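Local coordinates for 6'''-hydroxyparomomycin C oxidase (Microbacterium trichothecenolyticum, PDB 7DVE), which oxidises the C3 hydroxyl of the sugar in C-glycosides such as isoorientin and mangiferin, using FAD and molecular oxygen and releasing hydrogen peroxide, at residues P50-K55 / G214-L219; D207-W212 / P320-S325; D297-V302 / M437-S442; D338-G343 / I412-A417. All coordinates share one frame; numbering follows the deposited sequence.

The four contacts form two neighbouring pairs on this FAD-dependent GMC oxidoreductase. Interactions 1 and 2 have centres about 14 Å apart and alternate along the chain; strand 210-212 is followed by helix 215-224, and Lys55 O lies 3.0 Å from Gly323 N, a probable hydrogen bond. The centres of interactions 3 and 4 are about 13 Å apart, with 338-343/412-417 nested inside the loop that 297-302/437-442 closes, and they meet where Ile301 packs on Ala415. Between the pairs the centres are about 25 to 33 Å apart. Interactions 2, 3 and 4 all reach the large antiparallel sheet, while interaction 1 lies near the FAD and interaction 3 beside the proposed catalytic His444.

Interaction 1 (P50-K55 / G214-L219); sequences PGAHVK and GSDVVL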
# COMPACT_ATOMS: atom_id res chain seq x y z
N PRO A 50 12.62 5.38 -12.36
CA PRO A 50 12.48 4.23 -11.46
C PRO A 50 11.30 4.40 -10.51
O PRO A 50 11.06 5.48 -9.97
CB PRO A 50 13.82 4.21 -10.71
CG PRO A 50 14.79 4.81 -11.71
CD PRO A 50 14.02 5.85 -12.45
N GLY A 51 10.55 3.30 -10.33
CA GLY A 51 9.35 3.32 -9.52
C GLY A 51 8.09 3.79 -10.21
O GLY A 51 7.02 3.78 -9.59
N ALA A 52 8.17 4.22 -11.47
CA ALA A 52 6.97 4.70 -12.15
C ALA A 52 6.00 3.54 -12.41
O ALA A 52 6.38 2.38 -12.43
CB ALA A 52 7.36 5.40 -13.45
N HIS A 53 4.72 3.87 -12.58
CA HIS A 53 3.71 2.83 -12.78
C HIS A 53 3.92 2.13 -14.11
O HIS A 53 4.26 2.75 -15.12
CB HIS A 53 2.30 3.43 -12.71
CG HIS A 53 1.24 2.41 -12.43
ND1 HIS A 53 0.78 1.52 -13.38
CD2 HIS A 53 0.57 2.10 -11.28
CE1 HIS A 53 -0.13 0.73 -12.85
NE2 HIS A 53 -0.28 1.06 -11.58
N VAL A 54 3.68 0.81 -14.14
CA VAL A 54 3.83 0.07 -15.39
C VAL A 54 2.91 0.62 -16.48
O VAL A 54 3.25 0.58 -17.66
CB VAL A 54 3.62 -1.44 -15.16
CG1 VAL A 54 4.70 -2.01 -14.20
CG2 VAL A 54 2.20 -1.78 -14.66
N LYS A 55 1.76 1.20 -16.13
CA LYS A 55 0.92 1.75 -17.19
C LYS A 55 1.54 2.98 -17.88
O LYS A 55 0.91 3.55 -18.79
CB LYS A 55 -0.44 2.11 -16.63
CG LYS A 55 -1.24 0.92 -16.11
CD LYS A 55 -2.71 1.01 -16.54
CE LYS A 55 -3.46 -0.25 -16.15
NZ LYS A 55 -4.92 -0.00 -16.20
N GLY A 214 3.31 6.89 -8.13
CA GLY A 214 3.95 5.98 -7.19
C GLY A 214 5.23 6.49 -6.58
O GLY A 214 5.35 7.69 -6.28
N SER A 215 6.21 5.61 -6.36
CA SER A 215 7.49 6.06 -5.81
C SER A 215 8.21 7.04 -6.73
O SER A 215 9.06 7.79 -6.25
CB SER A 215 8.39 4.86 -5.53
OG SER A 215 7.77 4.03 -4.59
N ASP A 216 7.91 7.03 -8.03
CA ASP A 216 8.44 8.08 -8.90
C ASP A 216 8.01 9.45 -8.41
O ASP A 216 8.82 10.38 -8.35
CB ASP A 216 7.96 7.87 -10.34
CG ASP A 216 6.45 7.71 -10.44
OD1 ASP A 216 5.87 7.15 -9.50
OD2 ASP A 216 5.84 8.14 -11.44
N VAL A 217 6.74 9.58 -8.00
CA VAL A 217 6.23 10.88 -7.58
C VAL A 217 6.66 11.20 -6.15
O VAL A 217 7.00 12.35 -5.83
CB VAL A 217 4.70 10.93 -7.74
CG1 VAL A 217 4.15 12.28 -7.27
CG2 VAL A 217 4.34 10.67 -9.18
N VAL A 218 6.66 10.20 -5.27
CA VAL A 218 7.09 10.42 -3.89
C VAL A 218 8.57 10.80 -3.85
O VAL A 218 8.96 11.74 -3.16
CB VAL A 218 6.80 9.18 -3.03
CG1 VAL A 218 7.15 9.47 -1.58
CG2 VAL A 218 5.34 8.78 -3.15
N LEU A 219 9.41 10.08 -4.60
CA LEU A 219 10.83 10.40 -4.68
C LEU A 219 11.03 11.78 -5.30
O LEU A 219 11.85 12.58 -4.81
CB LEU A 219 11.56 9.34 -5.50
CG LEU A 219 11.86 7.97 -4.86
CD1 LEU A 219 12.55 7.05 -5.86
CD2 LEU A 219 12.71 8.12 -3.61
O HOH W 1 3.73 6.66 -12.55
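Gly51 and Asp216 bring the two backbones together, their CA atoms 4.9 Å apart, where the loop 50-55 runs past the first turn of helix 215-224. Gly214 is the N-cap of that helix, and its O accepts the amide of Val218. Gly51, at a positive phi of 84° and with no side chain, lets its backbone lie close against this first turn.

Asp216 carries the contact. With chi1 at 53°, its CG sits between its own backbone N and carbonyl carbon, which turns the carboxylate back over the helix start. Asp216 CG lies 3.5 Å from Ala52 CA, and Asp216 OD2 is 3.7 Å from Ala52 CB. Asp216 OD1 accepts Gly214 N at 2.9 Å through its syn lone pair, though the bond is bent (133°). Asp216 OD2 takes a hydrogen from water 1 at 2.8 Å, and the same water accepts His53 N at 3.0 Å. Ser215 points its hydroxyl elsewhere, to Ser17 O in what is probably the Rossmann-type glycine-rich turn, and its side chain is about 6 Å from the FAD.

No direct hydrogen bond crosses between the segments, so the polar link depends on one bridging water. The buried carboxylate next to the helix N-terminus would probably be stabilised as the anion by the helix dipole.

Interaction 2 (D207-W212 / P320-S325); sequences DGPLVW and PQTGLS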
# COMPACT_ATOMS: atom_id res chain seq x y z
N ASP A 207 2.64 14.39 -22.03
CA ASP A 207 2.04 14.17 -23.34
C ASP A 207 0.53 13.94 -23.27
O ASP A 207 -0.09 13.74 -24.33
CB ASP A 207 2.70 12.98 -24.04
CG ASP A 207 2.74 11.74 -23.16
OD1 ASP A 207 3.47 11.75 -22.13
OD2 ASP A 207 2.00 10.78 -23.48
N GLY A 208 -0.08 13.96 -22.09
CA GLY A 208 -1.53 13.93 -22.04
C GLY A 208 -2.15 12.94 -21.06
O GLY A 208 -2.94 13.33 -20.19
N PRO A 209 -1.85 11.65 -21.21
CA PRO A 209 -2.58 10.62 -20.47
C PRO A 209 -2.49 10.70 -18.95
O PRO A 209 -1.42 10.88 -18.38
CB PRO A 209 -1.97 9.31 -20.99
CG PRO A 209 -0.96 9.74 -22.12
CD PRO A 209 -1.34 11.12 -22.49
N LEU A 210 -3.64 10.53 -18.31
CA LEU A 210 -3.76 10.24 -16.88
C LEU A 210 -3.14 8.88 -16.54
O LEU A 210 -3.33 7.92 -17.28
CB LEU A 210 -5.23 10.22 -16.52
CG LEU A 210 -5.71 10.64 -15.15
CD1 LEU A 210 -5.18 12.02 -14.80
CD2 LEU A 210 -7.23 10.61 -15.11
N VAL A 211 -2.46 8.79 -15.39
CA VAL A 211 -1.78 7.57 -14.96
C VAL A 211 -1.50 7.61 -13.45
O VAL A 211 -1.32 8.68 -12.87
CB VAL A 211 -0.47 7.35 -15.76
CG1 VAL A 211 0.59 8.37 -15.35
CG2 VAL A 211 0.03 5.91 -15.57
N TRP A 212 -1.47 6.43 -12.82
CA TRP A 212 -1.25 6.32 -11.37
C TRP A 212 0.14 6.81 -10.97
O TRP A 212 1.13 6.64 -11.69
CB TRP A 212 -1.44 4.87 -10.90
CG TRP A 212 -2.74 4.26 -11.30
CD1 TRP A 212 -2.92 3.16 -12.10
CD2 TRP A 212 -4.06 4.71 -10.96
NE1 TRP A 212 -4.27 2.91 -12.29
CE2 TRP A 212 -4.99 3.84 -11.59
CE3 TRP A 212 -4.55 5.77 -10.18
CZ2 TRP A 212 -6.37 3.99 -11.45
CZ3 TRP A 212 -5.93 5.92 -10.05
CH2 TRP A 212 -6.82 5.03 -10.69
N PRO A 320 -6.65 4.65 -24.35
CA PRO A 320 -5.31 5.15 -24.70
C PRO A 320 -4.25 4.08 -24.48
O PRO A 320 -4.42 3.14 -23.70
CB PRO A 320 -5.11 6.34 -23.75
CG PRO A 320 -6.39 6.46 -22.93
CD PRO A 320 -7.09 5.13 -23.04
N GLN A 321 -3.15 4.24 -25.20
CA GLN A 321 -2.10 3.22 -25.18
C GLN A 321 -1.22 3.31 -23.94
O GLN A 321 -0.53 2.34 -23.62
CB GLN A 321 -1.23 3.32 -26.44
CG GLN A 321 -0.89 1.97 -27.02
CD GLN A 321 0.44 1.96 -27.74
OE1 GLN A 321 0.97 3.01 -28.11
NE2 GLN A 321 1.00 0.78 -27.92
N THR A 322 -1.19 4.46 -23.26
CA THR A 322 -0.69 4.55 -21.90
C THR A 322 -1.76 5.17 -21.01
O THR A 322 -2.68 5.85 -21.48
CB THR A 322 0.61 5.36 -21.80
OG1 THR A 322 0.30 6.75 -21.78
CG2 THR A 322 1.50 5.09 -22.97
N GLY A 323 -1.64 4.92 -19.73
CA GLY A 323 -2.55 5.53 -18.79
C GLY A 323 -3.96 4.95 -18.82
O GLY A 323 -4.21 3.80 -19.23
N LEU A 324 -4.89 5.78 -18.36
CA LEU A 324 -6.24 5.34 -18.06
C LEU A 324 -7.23 5.96 -19.03
O LEU A 324 -6.98 6.99 -19.65
CB LEU A 324 -6.64 5.71 -16.63
CG LEU A 324 -5.64 5.50 -15.50
CD1 LEU A 324 -6.09 6.24 -14.21
CD2 LEU A 324 -5.47 4.04 -15.27
N SER A 325 -8.37 5.30 -19.14
CA SER A 325 -9.51 5.90 -19.80
C SER A 325 -10.22 6.83 -18.83
O SER A 325 -9.96 6.84 -17.62
CB SER A 325 -10.46 4.82 -20.26
OG SER A 325 -10.97 4.20 -19.08
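The short strand 210-212, an outlying member of the large antiparallel sheet, is met here by the loop 320-325 that leads from strand 300-307 to strand 330-333. Leu210 O and Leu324 N join them in a single backbone hydrogen bond of 2.9 Å. Gly323, without a side chain, passes close to the strand, its CA 4.1 Å from Val211 CB.

Leu324 and Trp212 make the main side-chain contact, meeting at about a right angle. CG of Leu324 stands anti to its carbonyl carbon (chi1 -43°), and from there both methyls lie against the indole, CD1 over the six-membered ring and CD2 nearer NE1. Leu324 CD1 is 3.7 Å from the centroid of the six-membered ring of Trp212 and 17° off its normal, a CH-pi contact over the face. Leu324 CD2 reaches the pyrrole side, 3.4 Å from Trp212 NE1. Toward the surface, Pro209 CG abuts Thr322 OG1 at 3.3 Å.

Strand 210-212 pairs antiparallel with strand 196-204, where Leu210 packs on Val202 and Arg204, Val211 on His203 and Trp212 on Leu200. The Trp212 ring also meets that of His53, their planes inclined to each other, and the Trp212 side chain lies about 4 Å from that of the FAD-binding Thr129.

Interaction 3 (D297-V302 / M437-S442); sequences DQAQIV and MPLGAS
Asp297 reaches across to the type II turn Pro438-Ala441, bonding the turn through OD2 and Ser442, just after it, through OD1. Its CG lies anti to the backbone N (chi1 168°), which carries the group over to these partners. Asp297 OD1 accepts the Ser442 hydroxyl OG at 2.6 Å and Asp297 OD2 the amide N of Gly440 at 2.9 Å, both donors standing well out of the carboxylate plane (49° and 64°). Water 2 donates to Asp297 OD2 and to Gln298 O and accepts Ser442 N, linking the three.

At Gln298 the backbone O lies close to Ser442 CB, while the side-chain amide leads off to the proposed catalytic His444: OE1 is hydrogen-bonded to His444 ND1, and NE2 bonds Cys487 O and Thr485 OG1. Ala299 CB packs loosely on Leu439 CD2 at 4.4 Å. Gln300 O accepts Met437 N at 2.8 Å, and water 3 joins Gln300 N to Met437 O. The extended Gln300 chain runs alongside Met437, pointing the same way. Val302 CG1 ends the contact against Met437 CG at 4.0 Å.

Three direct hydrogen bonds and two bridging waters join the segments. Asp297 fixes the hydroxyl of Ser442, which also bonds His444 N, and may in this way act as a second-shell group that positions the active-site loop; the gathered donors would tend to keep the carboxylate ionised.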
# COMPACT_ATOMS: atom_id res chain seq x y z
N ASP A 297 -5.68 -8.15 7.57
CA ASP A 297 -6.11 -7.93 6.20
C ASP A 297 -7.53 -7.36 6.23
O ASP A 297 -8.24 -7.46 7.23
CB ASP A 297 -6.00 -9.25 5.42
CG ASP A 297 -6.69 -9.23 4.06
OD1 ASP A 297 -6.16 -8.58 3.13
OD2 ASP A 297 -7.71 -9.94 3.90
N GLN A 298 -7.94 -6.73 5.13
CA GLN A 298 -9.28 -6.15 5.00
C GLN A 298 -10.11 -7.04 4.07
O GLN A 298 -9.94 -7.00 2.85
CB GLN A 298 -9.22 -4.72 4.46
CG GLN A 298 -8.56 -3.67 5.39
CD GLN A 298 -8.29 -2.35 4.64
OE1 GLN A 298 -8.52 -2.28 3.43
NE2 GLN A 298 -7.79 -1.32 5.34
N ALA A 299 -11.00 -7.85 4.65
CA ALA A 299 -11.89 -8.68 3.84
C ALA A 299 -12.58 -7.83 2.78
O ALA A 299 -13.08 -6.74 3.08
CB ALA A 299 -12.91 -9.39 4.73
N GLN A 300 -12.58 -8.31 1.54
CA GLN A 300 -13.00 -7.52 0.38
C GLN A 300 -14.18 -8.20 -0.30
O GLN A 300 -14.13 -9.40 -0.60
CB GLN A 300 -11.85 -7.36 -0.60
CG GLN A 300 -12.21 -6.61 -1.89
CD GLN A 300 -11.03 -6.40 -2.84
OE1 GLN A 300 -10.03 -7.13 -2.81
NE2 GLN A 300 -11.16 -5.42 -3.69
N ILE A 301 -15.24 -7.43 -0.53
CA ILE A 301 -16.46 -7.89 -1.18
C ILE A 301 -16.61 -7.08 -2.46
O ILE A 301 -16.50 -5.85 -2.42
CB ILE A 301 -17.70 -7.73 -0.28
CG1 ILE A 301 -17.57 -8.55 1.01
CG2 ILE A 301 -18.96 -8.18 -1.04
CD1 ILE A 301 -17.06 -7.79 2.23
N VAL A 302 -16.85 -7.75 -3.58
CA VAL A 302 -16.87 -7.09 -4.89
C VAL A 302 -18.19 -7.38 -5.58
O VAL A 302 -18.87 -8.37 -5.32
CB VAL A 302 -15.70 -7.54 -5.80
CG1 VAL A 302 -14.35 -7.14 -5.19
CG2 VAL A 302 -15.78 -9.05 -6.07
N MET A 437 -13.95 -11.94 -1.70
CA MET A 437 -12.64 -12.32 -2.23
C MET A 437 -11.89 -13.20 -1.22
O MET A 437 -12.17 -13.16 -0.03
CB MET A 437 -11.82 -11.07 -2.52
CG MET A 437 -12.29 -10.23 -3.71
SD MET A 437 -12.39 -11.14 -5.23
CE MET A 437 -10.66 -11.52 -5.50
N PRO A 438 -10.94 -14.02 -1.66
CA PRO A 438 -10.16 -14.80 -0.69
C PRO A 438 -9.29 -13.90 0.19
O PRO A 438 -8.77 -12.87 -0.26
CB PRO A 438 -9.29 -15.73 -1.55
CG PRO A 438 -9.49 -15.32 -2.96
CD PRO A 438 -10.65 -14.37 -3.06
N LEU A 439 -9.12 -14.31 1.44
CA LEU A 439 -8.42 -13.48 2.40
C LEU A 439 -7.02 -13.16 1.91
O LEU A 439 -6.35 -14.00 1.30
CB LEU A 439 -8.37 -14.15 3.77
CG LEU A 439 -9.79 -14.39 4.30
CD1 LEU A 439 -9.79 -15.17 5.61
CD2 LEU A 439 -10.54 -13.07 4.44
N GLY A 440 -6.59 -11.92 2.15
CA GLY A 440 -5.38 -11.39 1.56
C GLY A 440 -5.60 -10.65 0.27
O GLY A 440 -4.71 -9.90 -0.16
N ALA A 441 -6.76 -10.80 -0.35
CA ALA A 441 -7.00 -10.17 -1.64
C ALA A 441 -6.94 -8.65 -1.58
O ALA A 441 -6.64 -8.03 -2.59
CB ALA A 441 -8.35 -10.61 -2.19
N SER A 442 -7.21 -8.04 -0.42
CA SER A 442 -7.20 -6.58 -0.35
C SER A 442 -5.81 -5.99 -0.54
O SER A 442 -5.69 -4.81 -0.89
CB SER A 442 -7.77 -6.08 1.00
OG SER A 442 -6.85 -6.26 2.06
O HOH W 2 -8.99 -9.39 1.69
O HOH W 3 -11.19 -10.87 1.33

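Interaction 4 (D338-G343 / I412-A417); sequences DMPFHG and IDRAKA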
# COMPACT_ATOMS: atom_id res chain seq x y z
N ASP A 338 -20.73 3.76 12.55
CA ASP A 338 -22.06 3.18 12.41
C ASP A 338 -22.19 2.30 11.17
O ASP A 338 -23.03 1.38 11.15
CB ASP A 338 -23.08 4.31 12.35
CG ASP A 338 -22.69 5.53 13.22
OD1 ASP A 338 -22.68 5.41 14.48
OD2 ASP A 338 -22.31 6.58 12.63
N MET A 339 -21.41 2.56 10.11
CA MET A 339 -21.47 1.82 8.84
C MET A 339 -20.05 1.42 8.45
O MET A 339 -19.47 2.00 7.53
CB MET A 339 -22.10 2.66 7.73
CG MET A 339 -23.62 2.76 7.71
SD MET A 339 -24.39 1.15 7.77
CE MET A 339 -24.21 0.68 6.04
N PRO A 340 -19.47 0.42 9.12
CA PRO A 340 -18.00 0.29 9.14
C PRO A 340 -17.41 -0.44 7.94
O PRO A 340 -16.68 -1.43 8.07
CB PRO A 340 -17.76 -0.46 10.47
CG PRO A 340 -18.98 -1.27 10.67
CD PRO A 340 -20.13 -0.51 10.06
N PHE A 341 -17.65 0.10 6.74
CA PHE A 341 -17.04 -0.39 5.51
C PHE A 341 -16.50 0.77 4.68
O PHE A 341 -17.15 1.81 4.55
CB PHE A 341 -18.05 -1.20 4.67
CG PHE A 341 -19.09 -1.86 5.49
CD1 PHE A 341 -18.80 -3.02 6.18
CD2 PHE A 341 -20.35 -1.29 5.63
CE1 PHE A 341 -19.77 -3.62 7.00
CE2 PHE A 341 -21.31 -1.88 6.45
CZ PHE A 341 -21.03 -3.04 7.13
N HIS A 342 -15.32 0.58 4.12
CA HIS A 342 -14.83 1.51 3.11
C HIS A 342 -15.34 1.03 1.75
O HIS A 342 -15.14 -0.13 1.38
CB HIS A 342 -13.31 1.58 3.13
CG HIS A 342 -12.72 2.10 1.86
ND1 HIS A 342 -12.63 3.45 1.58
CD2 HIS A 342 -12.21 1.46 0.78
CE1 HIS A 342 -12.07 3.61 0.40
NE2 HIS A 342 -11.80 2.42 -0.11
N GLY A 343 -16.03 1.91 1.02
CA GLY A 343 -16.60 1.57 -0.27
C GLY A 343 -15.96 2.36 -1.39
O GLY A 343 -15.70 3.56 -1.25
N ILE A 412 -18.82 -8.93 7.75
CA ILE A 412 -18.77 -9.30 6.35
C ILE A 412 -20.18 -9.46 5.78
O ILE A 412 -20.48 -9.02 4.66
CB ILE A 412 -17.91 -10.57 6.18
CG1 ILE A 412 -16.44 -10.24 6.44
CG2 ILE A 412 -18.13 -11.23 4.82
CD1 ILE A 412 -15.52 -11.43 6.43
N ASP A 413 -21.08 -10.10 6.54
CA ASP A 413 -22.47 -10.22 6.09
C ASP A 413 -23.11 -8.86 5.89
O ASP A 413 -23.82 -8.62 4.89
CB ASP A 413 -23.25 -11.07 7.09
CG ASP A 413 -22.88 -12.56 7.01
OD1 ASP A 413 -22.12 -12.94 6.09
OD2 ASP A 413 -23.33 -13.35 7.86
N ARG A 414 -22.88 -7.94 6.83
CA ARG A 414 -23.32 -6.56 6.64
C ARG A 414 -22.77 -5.99 5.33
O ARG A 414 -23.52 -5.43 4.52
CB ARG A 414 -22.89 -5.70 7.83
CG ARG A 414 -23.68 -5.95 9.11
CD ARG A 414 -23.34 -4.94 10.22
NE ARG A 414 -23.79 -3.59 9.92
CZ ARG A 414 -23.43 -2.50 10.60
NH1 ARG A 414 -22.58 -2.57 11.61
NH2 ARG A 414 -23.93 -1.32 10.25
N ALA A 415 -21.47 -6.13 5.10
CA ALA A 415 -20.89 -5.57 3.89
C ALA A 415 -21.55 -6.14 2.63
O ALA A 415 -21.76 -5.42 1.65
CB ALA A 415 -19.38 -5.81 3.88
N LYS A 416 -21.92 -7.43 2.65
CA LYS A 416 -22.58 -8.02 1.48
C LYS A 416 -23.93 -7.36 1.19
O LYS A 416 -24.23 -6.96 0.04
CB LYS A 416 -22.73 -9.52 1.69
CG LYS A 416 -21.37 -10.20 1.80
CD LYS A 416 -21.52 -11.61 2.31
CE LYS A 416 -22.26 -12.44 1.29
NZ LYS A 416 -22.10 -13.85 1.61
N ALA A 417 -24.75 -7.19 2.24
CA ALA A 417 -26.04 -6.52 2.02
C ALA A 417 -25.85 -5.07 1.57
O ALA A 417 -26.57 -4.58 0.69
CB ALA A 417 -26.90 -6.60 3.28
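Arg414 and Ala415, successive residues on helix 406-424, receive Phe341 and the turn at Pro340. Arg414 comes first and covers the most ground. Arg414 CB lies 3.3 Å from Phe341 CZ, and from there the chain, bent at chi3 (68°), passes the ring and carries the guanidinium on to the turn. Arg414 NH2 donates to Asp338 O at 3.0 Å in a fairly straight bond (162°); the donor lies in the carbonyl plane, and the oxygen sits at the guanidinium edge. Phe341 CZ lies over one guanidinium face, offset toward its rim, but the two planes are 81° apart, so the groups meet crosswise rather than as a parallel stack. Met339 SD is 3.5 Å from Arg414 NH2, and Pro340 CD is 3.6 Å from Arg414 NH1. Pro340 is the centre of an inverse gamma turn, Phe341 N bonding back to Met339 O, and this tight bend sets Asp338 O and the Phe341 ring against the same arginine.

Ala415 follows with packing against the ring. Its CA lies over one face of the Phe341 ring, and Ala415 CB is 3.7 Å from Phe341 CD1; Pro340 CD covers the opposite face, so the ring is held between helix and proline. Met339 CE meets the ring edge in plane.

Strand 366-373 touches both partners: Phe341 and Ala415 each meet Leu371, and Ala415 also meets Cys373. Phe341 further packs on Thr411 and Met339 on Glu418, so this helix lies against strands 341-347 and 366-373 of the antiparallel sheet.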